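Local coordinates for nitrite oxidoreductase subunit A (Kuenenia stuttgartiensis, PDB 7B04), which is a NarG-like subunit of the molybdopterin oxidoreductase family, binding a molybdenum atom, two MD1 groups and an iron/sulfur cluster, at residues Val296-Lys307 with Ile518-Val529. Sequence-based numbering, arbitrary orientation.
Sequences VRFSKLLIQTGK and IKPVAIHYGEGV. With MD1 (phosphoric acid 4-(2-amino-4-oxo-3,4,5,6,-tetrahydro-pteridin-6-yl)-2-hydroxy-3,4-dimercapto-but-3-en-yl ester guanylate ester), chain C.
Ile-303 bonds to the facing strand through both its N and its O: N donates to Ala-522 O at 2.7 Å, and O accepts from His-524 N. Ala-522 N to Leu-301 O and Thr-305 N to His-524 O, the latter at an N-H...O angle of 159°, continue this parallel ladder, and Pro-520 O accepts from both Lys-300 N and Leu-301 N. With CG1 of Ile-303 anti to the carbonyl carbon (chi1 -63°) and the chain extended beyond it, CD1 lies alongside CG1 of Ile-523 and reaches diagonally to CG1 of Val-521, each 4.1 Å away. Leu-301 CB meets Ile-518 CD1 at 3.8 Å. On the face of Ala-522 and His-524, Ala-522 CB lies 3.6 Å from Ser-299 OG, which bonds to Gly-556 O; His-524 ND1 is hydrogen-bonded to Trp-562 NE1. The strand axes run 19° from parallel, neighbours in a five-stranded parallel sheet, flanked by 329-332 and 558-561. Past them, 305-307 and the glycine-rich turn 526-528, leading into helix 527-530, hold MD1, as in Rossmann-like nucleotide sites: Glu-527 N donates to phosphate oxygen O2B at 3.0 Å, and guanine N2 bonds weakly to Thr-305 O. Gly-528 N, on a lone pair of Gly-306 O at 2.8 Å, links these segments.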
loop_
_atom_site.group_PDB
_atom_site.type_symbol
_atom_site.label_atom_id
_atom_site.label_comp_id
_atom_site.label_asym_id
_atom_site.label_seq_id
_atom_site.Cartn_x
_atom_site.Cartn_y
_atom_site.Cartn_z
ATOM N N VAL B 296 -4.154 -21.089 -6.383
ATOM C CA VAL B 296 -4.729 -21.105 -5.036
ATOM C C VAL B 296 -6.255 -21.078 -5.097
ATOM O O VAL B 296 -6.928 -21.640 -4.224
ATOM C CB VAL B 296 -4.150 -19.984 -4.141
ATOM C CG1 VAL B 296 -4.323 -18.637 -4.732
ATOM C CG2 VAL B 296 -4.794 -20.011 -2.796
ATOM N N ARG B 297 -6.832 -20.466 -6.137
ATOM C CA ARG B 297 -8.288 -20.448 -6.226
ATOM C C ARG B 297 -8.857 -21.831 -6.520
ATOM O O ARG B 297 -10.080 -22.002 -6.494
ATOM C CB ARG B 297 -8.750 -19.448 -7.297
ATOM C CG ARG B 297 -10.217 -19.018 -7.162
ATOM C CD ARG B 297 -10.584 -17.860 -8.086
ATOM N NE ARG B 297 -10.767 -18.273 -9.476
ATOM C CZ ARG B 297 -11.086 -17.442 -10.463
ATOM N NH1 ARG B 297 -11.234 -17.901 -11.699
ATOM N NH2 ARG B 297 -11.267 -16.151 -10.214
ATOM N N PHE B 298 -8.001 -22.819 -6.788
ATOM C CA PHE B 298 -8.437 -24.209 -6.838
ATOM C C PHE B 298 -8.573 -24.820 -5.448
ATOM O O PHE B 298 -9.254 -25.839 -5.299
ATOM C CB PHE B 298 -7.457 -25.049 -7.664
ATOM C CG PHE B 298 -7.487 -24.755 -9.138
ATOM C CD1 PHE B 298 -8.571 -24.115 -9.715
ATOM C CD2 PHE B 298 -6.427 -25.125 -9.950
ATOM C CE1 PHE B 298 -8.595 -23.849 -11.073
ATOM C CE2 PHE B 298 -6.445 -24.862 -11.307
ATOM C CZ PHE B 298 -7.532 -24.224 -11.869
ATOM N N SER B 299 -7.941 -24.225 -4.435
ATOM C CA SER B 299 -7.970 -24.784 -3.089
ATOM C C SER B 299 -9.374 -24.719 -2.500
ATOM O O SER B 299 -10.116 -23.759 -2.728
ATOM C CB SER B 299 -6.990 -24.036 -2.183
ATOM O OG SER B 299 -5.655 -24.184 -2.636
ATOM N N LYS B 300 -9.740 -25.756 -1.738
ATOM C CA LYS B 300 -11.029 -25.796 -1.059
ATOM C C LYS B 300 -10.955 -25.645 0.456
ATOM O O LYS B 300 -11.958 -25.264 1.067
ATOM C CB LYS B 300 -11.774 -27.091 -1.416
ATOM C CG LYS B 300 -12.061 -27.193 -2.909
ATOM C CD LYS B 300 -12.813 -25.957 -3.401
ATOM C CE LYS B 300 -13.038 -25.988 -4.908
ATOM N NZ LYS B 300 -13.677 -24.734 -5.409
ATOM N N LEU B 301 -9.825 -25.960 1.086
ATOM C CA LEU B 301 -9.549 -25.491 2.443
ATOM C C LEU B 301 -8.156 -24.890 2.425
ATOM O O LEU B 301 -7.160 -25.609 2.285
ATOM C CB LEU B 301 -9.650 -26.598 3.491
ATOM C CG LEU B 301 -9.166 -26.085 4.856
ATOM C CD1 LEU B 301 -10.287 -25.441 5.652
ATOM C CD2 LEU B 301 -8.505 -27.186 5.669
ATOM N N LEU B 302 -8.100 -23.577 2.581
ATOM C CA LEU B 302 -6.879 -22.807 2.432
ATOM C C LEU B 302 -6.438 -22.271 3.788
ATOM O O LEU B 302 -7.177 -21.515 4.425
ATOM C CB LEU B 302 -7.112 -21.677 1.440
ATOM C CG LEU B 302 -5.904 -20.793 1.301
ATOM C CD1 LEU B 302 -4.826 -21.704 0.854
ATOM C CD2 LEU B 302 -6.239 -19.879 0.213
ATOM N N ILE B 303 -5.221 -22.622 4.199
ATOM C CA ILE B 303 -4.706 -22.297 5.525
ATOM C C ILE B 303 -3.584 -21.276 5.397
ATOM O O ILE B 303 -2.678 -21.432 4.569
ATOM C CB ILE B 303 -4.221 -23.562 6.255
ATOM C CG1 ILE B 303 -5.391 -24.522 6.490
ATOM C CG2 ILE B 303 -3.548 -23.203 7.575
ATOM C CD1 ILE B 303 -4.963 -25.924 6.848
ATOM N N GLN B 304 -3.644 -20.238 6.231
ATOM C CA GLN B 304 -2.690 -19.134 6.222
ATOM C C GLN B 304 -2.125 -19.004 7.628
ATOM O O GLN B 304 -2.883 -18.787 8.579
ATOM C CB GLN B 304 -3.363 -17.819 5.795
ATOM C CG GLN B 304 -3.438 -17.578 4.293
ATOM C CD GLN B 304 -4.663 -16.766 3.898
ATOM O OE1 GLN B 304 -5.734 -16.909 4.490
ATOM N NE2 GLN B 304 -4.505 -15.903 2.902
ATOM N N THR B 305 -0.807 -19.147 7.770
ATOM C CA THR B 305 -0.189 -19.166 9.098
ATOM C C THR B 305 0.685 -17.949 9.393
ATOM O O THR B 305 0.528 -17.332 10.440
ATOM C CB THR B 305 0.587 -20.493 9.297
ATOM O OG1 THR B 305 0.886 -20.693 10.688
ATOM C CG2 THR B 305 1.864 -20.539 8.500
ATOM N N GLY B 306 1.617 -17.584 8.516
ATOM C CA GLY B 306 2.519 -16.483 8.773
ATOM C C GLY B 306 2.495 -15.457 7.663
ATOM O O GLY B 306 3.511 -14.809 7.386
ATOM N N LYS B 307 1.346 -15.307 7.023
ATOM C CA LYS B 307 1.310 -14.393 5.860
ATOM C C LYS B 307 0.049 -13.532 5.774
ATOM O O LYS B 307 -1.035 -14.051 5.975
ATOM C CB LYS B 307 1.406 -15.266 4.611
ATOM C CG LYS B 307 1.054 -14.611 3.298
ATOM C CD LYS B 307 2.226 -14.524 2.391
ATOM C CE LYS B 307 2.214 -13.290 1.531
ATOM N NZ LYS B 307 3.543 -13.048 0.942
ATOM N N ILE B 518 -11.168 -32.581 3.819
ATOM C CA ILE B 518 -11.186 -31.769 2.602
ATOM C C ILE B 518 -9.960 -32.047 1.727
ATOM O O ILE B 518 -8.850 -32.275 2.226
ATOM C CB ILE B 518 -11.265 -30.267 2.930
ATOM C CG1 ILE B 518 -12.414 -30.025 3.913
ATOM C CG2 ILE B 518 -11.472 -29.452 1.668
ATOM C CD1 ILE B 518 -12.890 -28.596 4.004
ATOM N N LYS B 519 -10.187 -32.071 0.404
ATOM C CA LYS B 519 -9.162 -32.074 -0.642
ATOM C C LYS B 519 -9.560 -31.029 -1.682
ATOM O O LYS B 519 -10.749 -30.937 -2.019
ATOM C CB LYS B 519 -9.057 -33.463 -1.287
ATOM C CG LYS B 519 -8.165 -34.438 -0.516
ATOM C CD LYS B 519 -7.417 -35.385 -1.445
ATOM C CE LYS B 519 -6.587 -36.395 -0.663
ATOM N NZ LYS B 519 -5.591 -37.057 -1.549
ATOM N N PRO B 520 -8.616 -30.232 -2.227
ATOM C CA PRO B 520 -7.232 -29.959 -1.844
ATOM C C PRO B 520 -7.106 -29.052 -0.643
ATOM O O PRO B 520 -7.918 -28.146 -0.432
ATOM C CB PRO B 520 -6.677 -29.241 -3.082
ATOM C CG PRO B 520 -7.604 -29.603 -4.201
ATOM C CD PRO B 520 -8.924 -29.577 -3.506
ATOM N N VAL B 521 -6.104 -29.341 0.176
ATOM C CA VAL B 521 -5.758 -28.536 1.339
ATOM C C VAL B 521 -4.424 -27.871 1.032
ATOM O O VAL B 521 -3.497 -28.532 0.538
ATOM C CB VAL B 521 -5.672 -29.393 2.615
ATOM C CG1 VAL B 521 -4.934 -28.652 3.730
ATOM C CG2 VAL B 521 -7.058 -29.819 3.066
ATOM N N ALA B 522 -4.327 -26.573 1.309
ATOM C CA ALA B 522 -3.093 -25.841 1.077
ATOM C C ALA B 522 -2.763 -25.000 2.298
ATOM O O ALA B 522 -3.633 -24.321 2.854
ATOM C CB ALA B 522 -3.199 -24.937 -0.157
ATOM N N ILE B 523 -1.503 -25.072 2.721
ATOM C CA ILE B 523 -0.985 -24.280 3.827
ATOM C C ILE B 523 -0.076 -23.219 3.233
ATOM O O ILE B 523 0.886 -23.541 2.524
ATOM C CB ILE B 523 -0.233 -25.142 4.851
ATOM C CG1 ILE B 523 -1.142 -26.250 5.374
ATOM C CG2 ILE B 523 0.260 -24.280 5.995
ATOM C CD1 ILE B 523 -0.423 -27.315 6.165
ATOM N N HIS B 524 -0.375 -21.960 3.518
ATOM C CA HIS B 524 0.403 -20.840 3.017
ATOM C C HIS B 524 1.001 -20.072 4.181
ATOM O O HIS B 524 0.336 -19.837 5.198
ATOM C CB HIS B 524 -0.445 -19.924 2.142
ATOM C CG HIS B 524 -0.800 -20.533 0.823
ATOM N ND1 HIS B 524 -0.046 -20.350 -0.314
ATOM C CD2 HIS B 524 -1.800 -21.373 0.476
ATOM C CE1 HIS B 524 -0.589 -21.019 -1.315
ATOM N NE2 HIS B 524 -1.657 -21.648 -0.861
ATOM N N TYR B 525 2.260 -19.679 4.014
ATOM C CA TYR B 525 2.994 -18.990 5.058
ATOM C C TYR B 525 3.971 -18.015 4.435
ATOM O O TYR B 525 4.201 -18.013 3.225
ATOM C CB TYR B 525 3.760 -19.956 5.959
ATOM C CG TYR B 525 4.395 -21.140 5.280
ATOM C CD1 TYR B 525 3.652 -22.275 4.997
ATOM C CD2 TYR B 525 5.750 -21.147 4.971
ATOM C CE1 TYR B 525 4.225 -23.363 4.399
ATOM C CE2 TYR B 525 6.336 -22.246 4.371
ATOM C CZ TYR B 525 5.568 -23.347 4.088
ATOM O OH TYR B 525 6.153 -24.433 3.493
ATOM N N GLY B 526 4.543 -17.189 5.284
ATOM C CA GLY B 526 5.500 -16.186 4.859
ATOM C C GLY B 526 6.419 -15.834 5.990
ATOM O O GLY B 526 6.707 -16.659 6.862
ATOM N N GLU B 527 6.872 -14.592 5.982
ATOM C CA GLU B 527 7.870 -14.114 6.922
ATOM C C GLU B 527 7.268 -13.659 8.240
ATOM O O GLU B 527 7.996 -13.157 9.100
ATOM C CB GLU B 527 8.691 -13.008 6.262
ATOM C CG GLU B 527 9.598 -13.567 5.174
ATOM C CD GLU B 527 8.834 -13.974 3.928
ATOM O OE1 GLU B 527 7.975 -13.193 3.479
ATOM O OE2 GLU B 527 9.064 -15.091 3.419
ATOM N N GLY B 528 5.954 -13.803 8.409
ATOM C CA GLY B 528 5.394 -13.726 9.741
ATOM C C GLY B 528 5.875 -14.845 10.634
ATOM O O GLY B 528 5.866 -14.701 11.859
ATOM N N VAL B 529 6.303 -15.959 10.041
ATOM C CA VAL B 529 6.885 -17.065 10.788
ATOM C C VAL B 529 8.321 -17.311 10.339
ATOM O O VAL B 529 9.133 -17.847 11.100
ATOM C CB VAL B 529 6.032 -18.336 10.636
ATOM C CG1 VAL B 529 4.648 -18.110 11.220
ATOM C CG2 VAL B 529 5.934 -18.739 9.172
HETATM P PB MD1 C . 4.600 -11.427 4.798
HETATM O O3B MD1 C . 5.359 -11.007 6.198
HETATM O O1B MD1 C . 3.107 -11.280 4.969
HETATM O O2B MD1 C . 4.928 -12.862 4.462
HETATM O O3A MD1 C . 5.128 -10.431 3.592
HETATM C C10 MD1 C . 6.448 -10.513 3.127
HETATM C C11 MD1 C . 6.465 -10.195 1.604
HETATM O O11 MD1 C . 5.317 -9.095 1.387
HETATM C C12 MD1 C . 7.713 -9.888 1.221
HETATM S S12 MD1 C . 9.101 -10.786 1.970
HETATM C C13 MD1 C . 8.133 -8.856 0.140
HETATM S S13 MD1 C . 9.917 -8.692 -0.152
HETATM C C14 MD1 C . 7.260 -7.987 -0.600
HETATM N N15 MD1 C . 6.664 -6.993 0.509
HETATM C C16 MD1 C . 5.537 -6.282 0.063
HETATM C C15 MD1 C . 5.312 -4.852 0.404
HETATM O O14 MD1 C . 6.098 -4.265 1.068
HETATM N N17 MD1 C . 4.089 -4.170 -0.100
HETATM C C17 MD1 C . 3.066 -4.941 -0.966
HETATM N N16 MD1 C . 1.878 -4.265 -1.454
HETATM N N18 MD1 C . 3.292 -6.394 -1.312
HETATM C C20 MD1 C . 4.471 -7.069 -0.834
HETATM N N8 MD1 C . 4.729 -8.423 -1.124
HETATM C C7 MD1 C . 6.268 -8.649 -1.520
HETATM P PA MD1 C . 4.613 -10.326 7.502
HETATM O O1A MD1 C . 5.671 -9.698 8.373
HETATM O O2A MD1 C . 3.654 -9.271 7.010
HETATM O "O5'" MD1 C . 3.786 -11.443 8.388
HETATM C "C5'" MD1 C . 2.489 -11.791 8.008
HETATM C "C4'" MD1 C . 1.586 -12.065 9.261
HETATM O "O4'" MD1 C . 2.220 -13.118 10.223
HETATM C "C1'" MD1 C . 1.993 -12.487 11.625
HETATM N N9 MD1 C . 2.936 -13.028 12.638
HETATM C C4 MD1 C . 2.825 -14.292 13.032
HETATM N N3 MD1 C . 1.882 -15.380 12.642
HETATM C C2 MD1 C . 1.998 -16.703 13.251
HETATM N N2 MD1 C . 1.080 -17.761 12.869
HETATM N N1 MD1 C . 3.025 -16.958 14.232
HETATM C C6 MD1 C . 3.925 -15.909 14.602
HETATM O O6 MD1 C . 4.772 -16.111 15.404
HETATM C C5 MD1 C . 3.796 -14.523 13.958
HETATM N N7 MD1 C . 4.486 -13.397 14.117
HETATM C C8 MD1 C . 3.961 -12.460 13.303
HETATM C "C2'" MD1 C . 2.218 -11.257 11.391
HETATM O "O2'" MD1 C . 1.661 -10.420 12.446
HETATM C "C3'" MD1 C . 1.434 -10.997 9.951
HETATM O "O3'" MD1 C . 0.014 -10.780 10.191
#